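Local coordinates for protein anaphase-promoting complex subunit cut9 (Schizosaccharomyces pombe, PDB 2XPI) that forms a subunit of the anaphase-promoting complex/cyclosome, the E3 ubiquitin ligase that controls mitosis and G1, and homodimerises and holds hcn1 through its TPR repeats, at residues L271-M276 with E292-S297; P514-W519 with L544-D549; V209-N212 with R218-E221; Q450-G455 with E462-S467. All coordinates share one frame; numbering follows the deposited sequence.

Each of the four contacts joins two helices of a single TPR repeat: contact 3 in repeat 4, contact 1 in repeat 6, contact 4 in repeat 11 and contact 2 in repeat 13. Contact 1 is the buried one; the other three are partly buried. Contacts 1, 2 and 4 have no hydrogen bond across them and rest on packing, in contact 1 of leucines against a serine, whereas contact 3 adds a hydrogen bond from arginine to tyrosine. Contacts 1 and 3 belong to the repeats that mediate homodimerisation, contacts 2 and 4 to those that bind hcn1. Contacts 2 and 3 lie on opposite sides of the chain's centre, their own centres about 50 Å apart.

Contact 1: L271-M276 with E292-S297; sequences LRSLYM and EDYLSS
L295 and S273 face each other between helix 268-276 and helix 285-296, and most of the buried surface is theirs. The isobutyl group of L295 points at the first helix and lies against the small side chain of S273, with L295 CD1 4.0 Å from S273 CB. L274 adds a second apolar partner: its CD1 comes within 3.9 Å of both L295 CG and L295 CD2, and the two leucine side chains meet at about a right angle. Leucine suits such a place because its branched end offers two methyls to apolar neighbours. The two helices are the pair of TPR repeat 6; here their short segments run 9.5 Å apart at closest approach, with 120° between their directions. Serine is well placed beside L295, being small and able to bury its hydroxyl, since S273 OG hydrogen-bonds to A269 O one turn back in its own helix. Y294 flanks the leucine. A chi1 of -179° places the Y294 ring beside its carbonyl carbon and on the side of the first helix, where CD2 passes S273 OG obliquely at 3.7 Å. Homodimerisation uses this part of the superhelix: L274 packs on F105 and Y294 on R83 of the second subunit. At the far side of helix 285-296, S296 OG bonds to E292 OE2, a carboxylate oxygen that also forms a salt bridge with K311.

Contact 2: P514-W519 with L544-D549; sequences PWAATW and LLSTND
A516 and L545 bring the start of helix 516-528 against the end of helix 532-545, the two helices of TPR repeat 13. Their CA atoms are 5.1 Å apart, and the small methyl of alanine suits so close an approach. A516 CB points at the second segment and touches L545 CB, while S546 extends the same patch where the chain leaves the helix, its CB 4.0 Å from A516 CB. One turn further along the first helix, W519 supplies the other wall. Its CD1 lies 3.8 Å from L545 CD2 and its NE1 4.1 Å from the same methyl, so the pyrrole part of the indole does the touching. L545 CG stands beside its own backbone N (chi1 -83°), which carries the CD2 methyl towards the tryptophan while CB stays against A516. Leucine thus bridges two neighbours of very different size, and no hydrogen bond joins the segments.

Beyond S546 the packing ends. T547 and N548, in the link to helix 550-562, are exposed and poorly ordered. Within the first segment, W515 occupies the N-cap position, and its carbonyl O accepts from W519 N at 3.3 Å. A chain of another protein, consistent with the hcn1 bound by these repeats, touches P514, W515, A517 and T518. Among the neighbouring helices, W519 also leans on L502 of helix 491-507, and W515 packs against V505 of that helix and L476 of helix 475-487.

Contact 3: V209-N212 with R218-E221; sequences VYTN and RAKE
Y210 and R218 pair across the two antiparallel helices of TPR repeat 4, where helix 198-212 ends and helix 216-229 begins after a tight turn. The aliphatic part of the arginine lies over one face of the tyrosine ring: R218 CB is 4.0 Å from the centroid of the Y210 ring and 15° off its normal, a CH-pi contact. From there the R218 chain bends at chi2 and chi3 and follows the ring outwards, with CG 3.9 Å from Y210 CE2. Its guanidinium comes round to the phenol end, its plane turned 76° from that of the ring, so the two flat groups are steep to each other and not stacked. Arginine suits this place because one side chain offers both a hydrocarbon stem for the face and a donor for the hydroxyl.

E175 draws the polar ends together. Y210 OH hydrogen-bonds to E175 O, and R218 NH2 forms a salt bridge with E175 OE2, which would tend to fix where the guanidinium lies. Nearer the helix axes, A219 sits opposite Y210 with their CA atoms 5.0 Å apart; tyrosine in the first helix and a small alanine in the second are signature residues of the TPR. The A219 methyl packs 3.8 Å from Y210 CB and 3.7 Å from T211 OG1, a hydroxyl already bonded to G207 O and Y223 OH. R218 NH2 donates to Y210 OH at 2.9 Å, with a bent N-H...O angle of 139°.

Contact 4: Q450-G455 with E462-S467; sequences QHMQLG and EYLQSS
H451 and Y463 set their rings rim to rim between helix 442-454 and helix 457-470. H451 CD2 comes 3.5 Å from Y463 CE2, and H451 NE2 lies 3.7 Å from the same carbon. Both residues hold CG beside the backbone N (chi1 -81° for H451), which sends the rings between the helices; their planes are only 6° apart. Neither ring covers the other's face: the centroids are 5.4 Å apart, and the imidazole adjoins the phenol along its border. A flat histidine can lie beside the phenol while its ND1 makes a weak hydrogen bond with N456. These two helices form TPR repeat 11, one of the repeats that bind hcn1, and H451 stands where the signature usually has a tyrosine. M452 makes the second contact. Its unbranched chain is extended at chi2 and then bends at the sulfur (chi3 -92°), so that the terminal CE, and not the CB, reaches L464 CD1 at 3.9 Å. The two side chains meet at about a right angle. Methionine suits the place because it is long and supple, and it also touches E480 and V484 of helix 475-487. The first helix finishes in a Schellman motif at G455, whose positive phi favours glycine and whose N bonds to M452 O at 2.9 Å. In the second, S467 OG turns back to Y463 O at 3.2 Å, sharing that carbonyl with S467 N.

Contact 1: L271-M276 with E292-S297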
# COMPACT_ATOMS: atom_id res chain seq x y z
N LEU A 271 10.18 21.96 -22.83
CA LEU A 271 10.02 21.72 -21.41
C LEU A 271 9.72 23.03 -20.67
O LEU A 271 8.82 23.08 -19.85
CB LEU A 271 11.25 21.03 -20.82
CG LEU A 271 11.25 20.81 -19.31
CD1 LEU A 271 10.07 19.92 -18.85
CD2 LEU A 271 12.59 20.26 -18.84
N ARG A 272 10.46 24.08 -20.98
CA ARG A 272 10.21 25.37 -20.35
C ARG A 272 8.76 25.84 -20.52
O ARG A 272 8.18 26.35 -19.58
CB ARG A 272 11.17 26.44 -20.87
CG ARG A 272 10.88 27.82 -20.34
CD ARG A 272 12.08 28.73 -20.48
NE ARG A 272 12.82 28.46 -21.71
CZ ARG A 272 12.42 28.87 -22.90
NH1 ARG A 272 11.30 29.59 -23.00
NH2 ARG A 272 13.14 28.57 -23.99
N SER A 273 8.19 25.66 -21.72
CA SER A 273 6.79 26.03 -21.95
C SER A 273 5.84 25.18 -21.10
O SER A 273 4.84 25.67 -20.60
CB SER A 273 6.40 25.90 -23.44
OG SER A 273 7.27 26.61 -24.32
N LEU A 274 6.15 23.89 -20.96
CA LEU A 274 5.35 23.03 -20.09
C LEU A 274 5.32 23.57 -18.68
O LEU A 274 4.27 23.61 -18.05
CB LEU A 274 5.93 21.61 -20.07
CG LEU A 274 5.25 20.47 -20.83
CD1 LEU A 274 4.57 20.95 -22.09
CD2 LEU A 274 6.26 19.39 -21.15
N TYR A 275 6.48 23.98 -18.17
CA TYR A 275 6.56 24.49 -16.79
C TYR A 275 5.79 25.80 -16.62
O TYR A 275 5.03 25.97 -15.68
CB TYR A 275 8.03 24.65 -16.37
CG TYR A 275 8.66 23.32 -15.99
CD1 TYR A 275 9.96 23.25 -15.51
CD2 TYR A 275 7.94 22.15 -16.10
CE1 TYR A 275 10.52 22.04 -15.15
CE2 TYR A 275 8.48 20.95 -15.76
CZ TYR A 275 9.77 20.89 -15.28
OH TYR A 275 10.29 19.66 -14.94
N MET A 276 5.97 26.72 -17.56
CA MET A 276 5.25 27.98 -17.53
C MET A 276 3.73 27.77 -17.46
O MET A 276 3.02 28.59 -16.89
CB MET A 276 5.67 28.87 -18.70
CG MET A 276 7.11 29.40 -18.54
SD MET A 276 7.77 30.29 -19.98
CE MET A 276 6.28 30.28 -20.93
N GLU A 292 2.04 28.94 -24.82
CA GLU A 292 0.75 28.34 -25.12
C GLU A 292 0.60 28.17 -26.64
O GLU A 292 -0.06 27.24 -27.12
CB GLU A 292 -0.38 29.19 -24.54
CG GLU A 292 -1.74 28.50 -24.47
CD GLU A 292 -2.41 28.34 -25.85
OE1 GLU A 292 -2.39 29.31 -26.65
OE2 GLU A 292 -2.95 27.25 -26.13
N ASP A 293 1.22 29.06 -27.41
CA ASP A 293 1.14 28.94 -28.85
C ASP A 293 2.07 27.85 -29.36
O ASP A 293 1.67 26.99 -30.16
CB ASP A 293 1.45 30.27 -29.52
CG ASP A 293 0.41 30.64 -30.55
OD1 ASP A 293 -0.78 30.28 -30.33
OD2 ASP A 293 0.76 31.27 -31.57
N TYR A 294 3.32 27.89 -28.90
CA TYR A 294 4.29 26.86 -29.24
C TYR A 294 3.73 25.46 -28.99
O TYR A 294 3.81 24.60 -29.86
CB TYR A 294 5.57 27.08 -28.45
CG TYR A 294 6.65 26.08 -28.75
CD1 TYR A 294 7.15 25.92 -30.03
CD2 TYR A 294 7.18 25.29 -27.74
CE1 TYR A 294 8.16 25.01 -30.31
CE2 TYR A 294 8.18 24.38 -27.99
CZ TYR A 294 8.67 24.24 -29.28
OH TYR A 294 9.67 23.33 -29.52
N LEU A 295 3.15 25.24 -27.82
CA LEU A 295 2.63 23.92 -27.46
C LEU A 295 1.38 23.49 -28.24
O LEU A 295 1.17 22.30 -28.49
CB LEU A 295 2.38 23.83 -25.95
CG LEU A 295 3.51 23.32 -25.05
CD1 LEU A 295 4.81 23.10 -25.80
CD2 LEU A 295 3.69 24.27 -23.90
N SER A 296 0.56 24.46 -28.63
CA SER A 296 -0.59 24.17 -29.48
C SER A 296 -0.19 23.83 -30.92
O SER A 296 -0.93 23.14 -31.63
CB SER A 296 -1.60 25.33 -29.45
OG SER A 296 -2.42 25.23 -28.28
N SER A 297 0.98 24.30 -31.35
CA SER A 297 1.50 23.94 -32.66
C SER A 297 2.09 22.52 -32.67
O SER A 297 2.34 21.95 -33.74
CB SER A 297 2.54 24.96 -33.15
OG SER A 297 3.79 24.78 -32.52

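Contact 2: P514-W519 with L544-D549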
# COMPACT_ATOMS: atom_id res chain seq x y z
N PRO A 514 -26.65 38.57 -9.70
CA PRO A 514 -25.97 39.24 -8.58
C PRO A 514 -25.68 40.73 -8.83
O PRO A 514 -25.59 41.50 -7.87
CB PRO A 514 -24.65 38.47 -8.43
CG PRO A 514 -24.87 37.19 -9.16
CD PRO A 514 -25.84 37.46 -10.25
N TRP A 515 -25.52 41.11 -10.09
CA TRP A 515 -25.21 42.50 -10.46
C TRP A 515 -26.36 43.49 -10.32
O TRP A 515 -26.23 44.64 -10.70
CB TRP A 515 -24.61 42.55 -11.86
CG TRP A 515 -23.41 41.68 -11.92
CD1 TRP A 515 -23.30 40.46 -12.51
CD2 TRP A 515 -22.14 41.94 -11.29
NE1 TRP A 515 -22.04 39.96 -12.33
CE2 TRP A 515 -21.31 40.84 -11.57
CE3 TRP A 515 -21.62 43.00 -10.54
CZ2 TRP A 515 -19.98 40.76 -11.13
CZ3 TRP A 515 -20.30 42.92 -10.09
CH2 TRP A 515 -19.50 41.81 -10.39
N ALA A 516 -27.47 43.05 -9.76
CA ALA A 516 -28.54 43.98 -9.45
C ALA A 516 -28.03 44.95 -8.38
O ALA A 516 -28.47 46.11 -8.31
CB ALA A 516 -29.77 43.24 -8.97
N ALA A 517 -27.11 44.49 -7.55
CA ALA A 517 -26.60 45.31 -6.47
C ALA A 517 -25.74 46.46 -7.01
O ALA A 517 -25.76 47.57 -6.48
CB ALA A 517 -25.81 44.48 -5.49
N THR A 518 -25.00 46.18 -8.08
CA THR A 518 -24.21 47.23 -8.73
C THR A 518 -25.11 48.30 -9.37
O THR A 518 -24.86 49.49 -9.21
CB THR A 518 -23.23 46.64 -9.76
OG1 THR A 518 -22.32 45.79 -9.07
CG2 THR A 518 -22.44 47.71 -10.46
N TRP A 519 -26.15 47.87 -10.08
CA TRP A 519 -27.11 48.79 -10.68
C TRP A 519 -27.73 49.67 -9.61
O TRP A 519 -27.76 50.89 -9.74
CB TRP A 519 -28.21 48.01 -11.40
CG TRP A 519 -27.85 47.62 -12.78
CD1 TRP A 519 -27.60 46.36 -13.24
CD2 TRP A 519 -27.70 48.50 -13.91
NE1 TRP A 519 -27.30 46.40 -14.58
CE2 TRP A 519 -27.37 47.70 -15.02
CE3 TRP A 519 -27.81 49.88 -14.08
CZ2 TRP A 519 -27.14 48.23 -16.29
CZ3 TRP A 519 -27.60 50.42 -15.36
CH2 TRP A 519 -27.26 49.59 -16.44
N LEU A 544 -34.90 44.89 -11.34
CA LEU A 544 -35.21 43.94 -12.40
C LEU A 544 -34.51 42.63 -12.12
O LEU A 544 -35.16 41.58 -12.04
CB LEU A 544 -34.71 44.48 -13.75
CG LEU A 544 -35.69 44.46 -14.92
CD1 LEU A 544 -35.70 45.81 -15.65
CD2 LEU A 544 -35.37 43.29 -15.88
N LEU A 545 -33.19 42.73 -11.97
CA LEU A 545 -32.31 41.58 -11.82
C LEU A 545 -32.56 40.82 -10.52
O LEU A 545 -32.10 39.69 -10.36
CB LEU A 545 -30.84 42.01 -11.90
CG LEU A 545 -30.16 42.20 -13.26
CD1 LEU A 545 -30.75 41.25 -14.30
CD2 LEU A 545 -30.22 43.63 -13.74
N SER A 546 -33.26 41.44 -9.58
CA SER A 546 -33.61 40.77 -8.34
C SER A 546 -35.11 40.92 -8.10
O SER A 546 -35.58 41.99 -7.70
CB SER A 546 -32.85 41.39 -7.17
OG SER A 546 -33.38 42.67 -6.86
N THR A 547 -35.86 39.85 -8.34
CA THR A 547 -37.31 39.92 -8.25
C THR A 547 -37.84 40.56 -6.96
O THR A 547 -38.72 41.43 -7.02
CB THR A 547 -37.96 38.54 -8.45
OG1 THR A 547 -37.93 38.20 -9.84
CG2 THR A 547 -39.41 38.56 -7.96
N ASN A 548 -37.30 40.17 -5.81
CA ASN A 548 -37.88 40.59 -4.53
C ASN A 548 -36.93 41.31 -3.56
O ASN A 548 -36.41 40.70 -2.61
CB ASN A 548 -38.50 39.39 -3.81
CG ASN A 548 -37.46 38.51 -3.15
OD1 ASN A 548 -36.48 38.10 -3.79
ND2 ASN A 548 -37.64 38.23 -1.86
N ASP A 549 -36.72 42.60 -3.77
CA ASP A 549 -35.88 43.34 -2.82
C ASP A 549 -36.60 44.53 -2.21
O ASP A 549 -37.00 45.46 -2.91
CB ASP A 549 -34.56 43.76 -3.46
CG ASP A 549 -33.41 43.73 -2.47
OD1 ASP A 549 -32.82 44.80 -2.21
OD2 ASP A 549 -33.12 42.63 -1.93

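Contact 3: V209-N212 with R218-E221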
# COMPACT_ATOMS: atom_id res chain seq x y z
N VAL A 209 12.33 15.90 3.84
CA VAL A 209 12.66 15.82 5.25
C VAL A 209 12.38 17.17 5.91
O VAL A 209 11.64 17.26 6.89
CB VAL A 209 14.16 15.44 5.46
CG1 VAL A 209 14.59 15.72 6.89
CG2 VAL A 209 14.41 13.99 5.10
N TYR A 210 12.98 18.22 5.36
CA TYR A 210 12.82 19.56 5.92
C TYR A 210 11.37 20.00 6.02
O TYR A 210 11.01 20.72 6.94
CB TYR A 210 13.64 20.57 5.12
CG TYR A 210 15.09 20.56 5.54
CD1 TYR A 210 15.42 20.51 6.89
CD2 TYR A 210 16.11 20.63 4.61
CE1 TYR A 210 16.73 20.51 7.29
CE2 TYR A 210 17.42 20.63 5.02
CZ TYR A 210 17.72 20.57 6.35
OH TYR A 210 19.03 20.57 6.76
N THR A 211 10.54 19.55 5.09
CA THR A 211 9.12 19.82 5.16
C THR A 211 8.54 19.18 6.42
O THR A 211 7.72 19.78 7.12
CB THR A 211 8.40 19.26 3.94
OG1 THR A 211 8.92 19.90 2.77
CG2 THR A 211 6.91 19.50 4.03
N ASN A 212 8.98 17.95 6.72
CA ASN A 212 8.46 17.21 7.86
C ASN A 212 9.01 17.69 9.19
O ASN A 212 8.43 17.40 10.23
CB ASN A 212 8.68 15.72 7.71
CG ASN A 212 7.70 15.09 6.73
OD1 ASN A 212 6.52 14.94 7.03
ND2 ASN A 212 8.20 14.71 5.55
N ARG A 218 14.22 25.98 4.48
CA ARG A 218 15.31 25.15 4.02
C ARG A 218 14.82 24.14 2.99
O ARG A 218 15.60 23.69 2.12
CB ARG A 218 15.97 24.44 5.20
CG ARG A 218 17.48 24.52 5.12
CD ARG A 218 18.07 24.87 6.46
NE ARG A 218 18.63 23.70 7.11
CZ ARG A 218 19.73 23.72 7.84
NH1 ARG A 218 20.39 24.86 8.02
NH2 ARG A 218 20.17 22.60 8.41
N ALA A 219 13.53 23.80 3.09
CA ALA A 219 12.86 22.87 2.18
C ALA A 219 12.73 23.53 0.82
O ALA A 219 12.91 22.90 -0.22
CB ALA A 219 11.49 22.54 2.72
N LYS A 220 12.40 24.82 0.85
CA LYS A 220 12.27 25.62 -0.35
C LYS A 220 13.61 25.64 -1.07
O LYS A 220 13.70 25.36 -2.26
CB LYS A 220 11.82 27.02 0.05
CG LYS A 220 11.94 28.11 -1.01
CD LYS A 220 11.59 29.47 -0.40
N GLU A 221 14.66 25.97 -0.33
CA GLU A 221 16.00 26.05 -0.92
C GLU A 221 16.42 24.68 -1.39
O GLU A 221 16.87 24.51 -2.52
CB GLU A 221 17.02 26.55 0.11
CG GLU A 221 16.75 27.93 0.62
CD GLU A 221 16.74 28.95 -0.50
OE1 GLU A 221 17.42 28.71 -1.53
OE2 GLU A 221 16.05 29.98 -0.35

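Contact 4: Q450-G455 with E462-S467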
# COMPACT_ATOMS: atom_id res chain seq x y z
N GLN A 450 -14.64 42.15 3.31
CA GLN A 450 -14.92 41.75 4.67
C GLN A 450 -14.58 42.88 5.63
O GLN A 450 -15.27 43.08 6.63
CB GLN A 450 -14.14 40.48 5.00
CG GLN A 450 -14.79 39.63 6.05
CD GLN A 450 -16.18 39.22 5.65
OE1 GLN A 450 -17.10 39.22 6.47
NE2 GLN A 450 -16.35 38.90 4.39
N HIS A 451 -13.52 43.64 5.32
CA HIS A 451 -13.16 44.80 6.15
C HIS A 451 -14.11 45.99 5.97
O HIS A 451 -14.28 46.80 6.87
CB HIS A 451 -11.70 45.20 5.94
CG HIS A 451 -10.73 44.38 6.74
ND1 HIS A 451 -10.67 44.42 8.12
CD2 HIS A 451 -9.80 43.48 6.35
CE1 HIS A 451 -9.74 43.58 8.54
NE2 HIS A 451 -9.20 43.00 7.48
N MET A 452 -14.74 46.08 4.80
CA MET A 452 -15.84 47.01 4.63
C MET A 452 -16.96 46.73 5.63
O MET A 452 -17.46 47.66 6.27
CB MET A 452 -16.39 46.94 3.22
CG MET A 452 -15.62 47.81 2.28
SD MET A 452 -16.46 48.08 0.74
CE MET A 452 -15.78 46.75 -0.24
N GLN A 453 -17.34 45.46 5.77
CA GLN A 453 -18.35 45.05 6.74
C GLN A 453 -18.04 45.54 8.14
O GLN A 453 -18.93 45.99 8.85
CB GLN A 453 -18.43 43.53 6.78
CG GLN A 453 -18.64 42.91 5.45
CD GLN A 453 -19.98 43.28 4.89
OE1 GLN A 453 -21.01 42.93 5.46
NE2 GLN A 453 -19.98 44.01 3.77
N LEU A 454 -16.78 45.44 8.54
CA LEU A 454 -16.39 45.84 9.88
C LEU A 454 -16.35 47.36 10.03
O LEU A 454 -16.27 47.89 11.14
CB LEU A 454 -15.02 45.26 10.22
CG LEU A 454 -15.01 43.75 10.34
CD1 LEU A 454 -13.64 43.22 10.69
CD2 LEU A 454 -16.04 43.31 11.37
N GLY A 455 -16.38 48.06 8.90
CA GLY A 455 -16.20 49.49 8.91
C GLY A 455 -14.77 50.00 8.84
O GLY A 455 -14.54 51.19 9.05
N GLU A 462 -6.88 49.68 1.48
CA GLU A 462 -5.54 49.13 1.31
C GLU A 462 -5.61 47.83 0.50
O GLU A 462 -4.98 47.70 -0.55
CB GLU A 462 -4.91 48.82 2.66
CG GLU A 462 -4.57 50.03 3.48
CD GLU A 462 -3.15 50.42 3.29
OE1 GLU A 462 -2.51 50.85 4.27
OE2 GLU A 462 -2.65 50.28 2.16
N TYR A 463 -6.37 46.86 1.00
CA TYR A 463 -6.53 45.60 0.32
C TYR A 463 -7.10 45.77 -1.11
O TYR A 463 -6.66 45.08 -2.03
CB TYR A 463 -7.43 44.68 1.14
CG TYR A 463 -6.81 44.08 2.38
CD1 TYR A 463 -5.77 43.14 2.29
CD2 TYR A 463 -7.29 44.40 3.63
CE1 TYR A 463 -5.23 42.56 3.43
CE2 TYR A 463 -6.75 43.84 4.77
CZ TYR A 463 -5.73 42.91 4.67
OH TYR A 463 -5.22 42.37 5.83
N LEU A 464 -8.05 46.68 -1.30
CA LEU A 464 -8.62 46.84 -2.63
C LEU A 464 -7.65 47.44 -3.66
O LEU A 464 -7.60 46.98 -4.80
CB LEU A 464 -9.95 47.61 -2.58
CG LEU A 464 -11.11 46.85 -1.93
CD1 LEU A 464 -12.31 47.74 -1.78
CD2 LEU A 464 -11.48 45.61 -2.68
N GLN A 465 -6.89 48.45 -3.28
CA GLN A 465 -5.83 48.97 -4.16
C GLN A 465 -4.82 47.87 -4.47
O GLN A 465 -4.30 47.78 -5.58
CB GLN A 465 -5.11 50.17 -3.52
CG GLN A 465 -5.98 51.40 -3.36
CD GLN A 465 -6.56 51.89 -4.68
OE1 GLN A 465 -5.89 51.83 -5.72
NE2 GLN A 465 -7.81 52.38 -4.65
N SER A 466 -4.56 47.02 -3.48
CA SER A 466 -3.71 45.86 -3.68
C SER A 466 -4.24 44.89 -4.74
O SER A 466 -3.48 44.56 -5.63
CB SER A 466 -3.42 45.16 -2.36
OG SER A 466 -2.52 45.92 -1.57
N SER A 467 -5.50 44.43 -4.68
CA SER A 467 -5.97 43.58 -5.78
C SER A 467 -5.90 44.30 -7.10
O SER A 467 -5.49 43.73 -8.12
CB SER A 467 -7.38 42.99 -5.59
OG SER A 467 -8.03 43.51 -4.46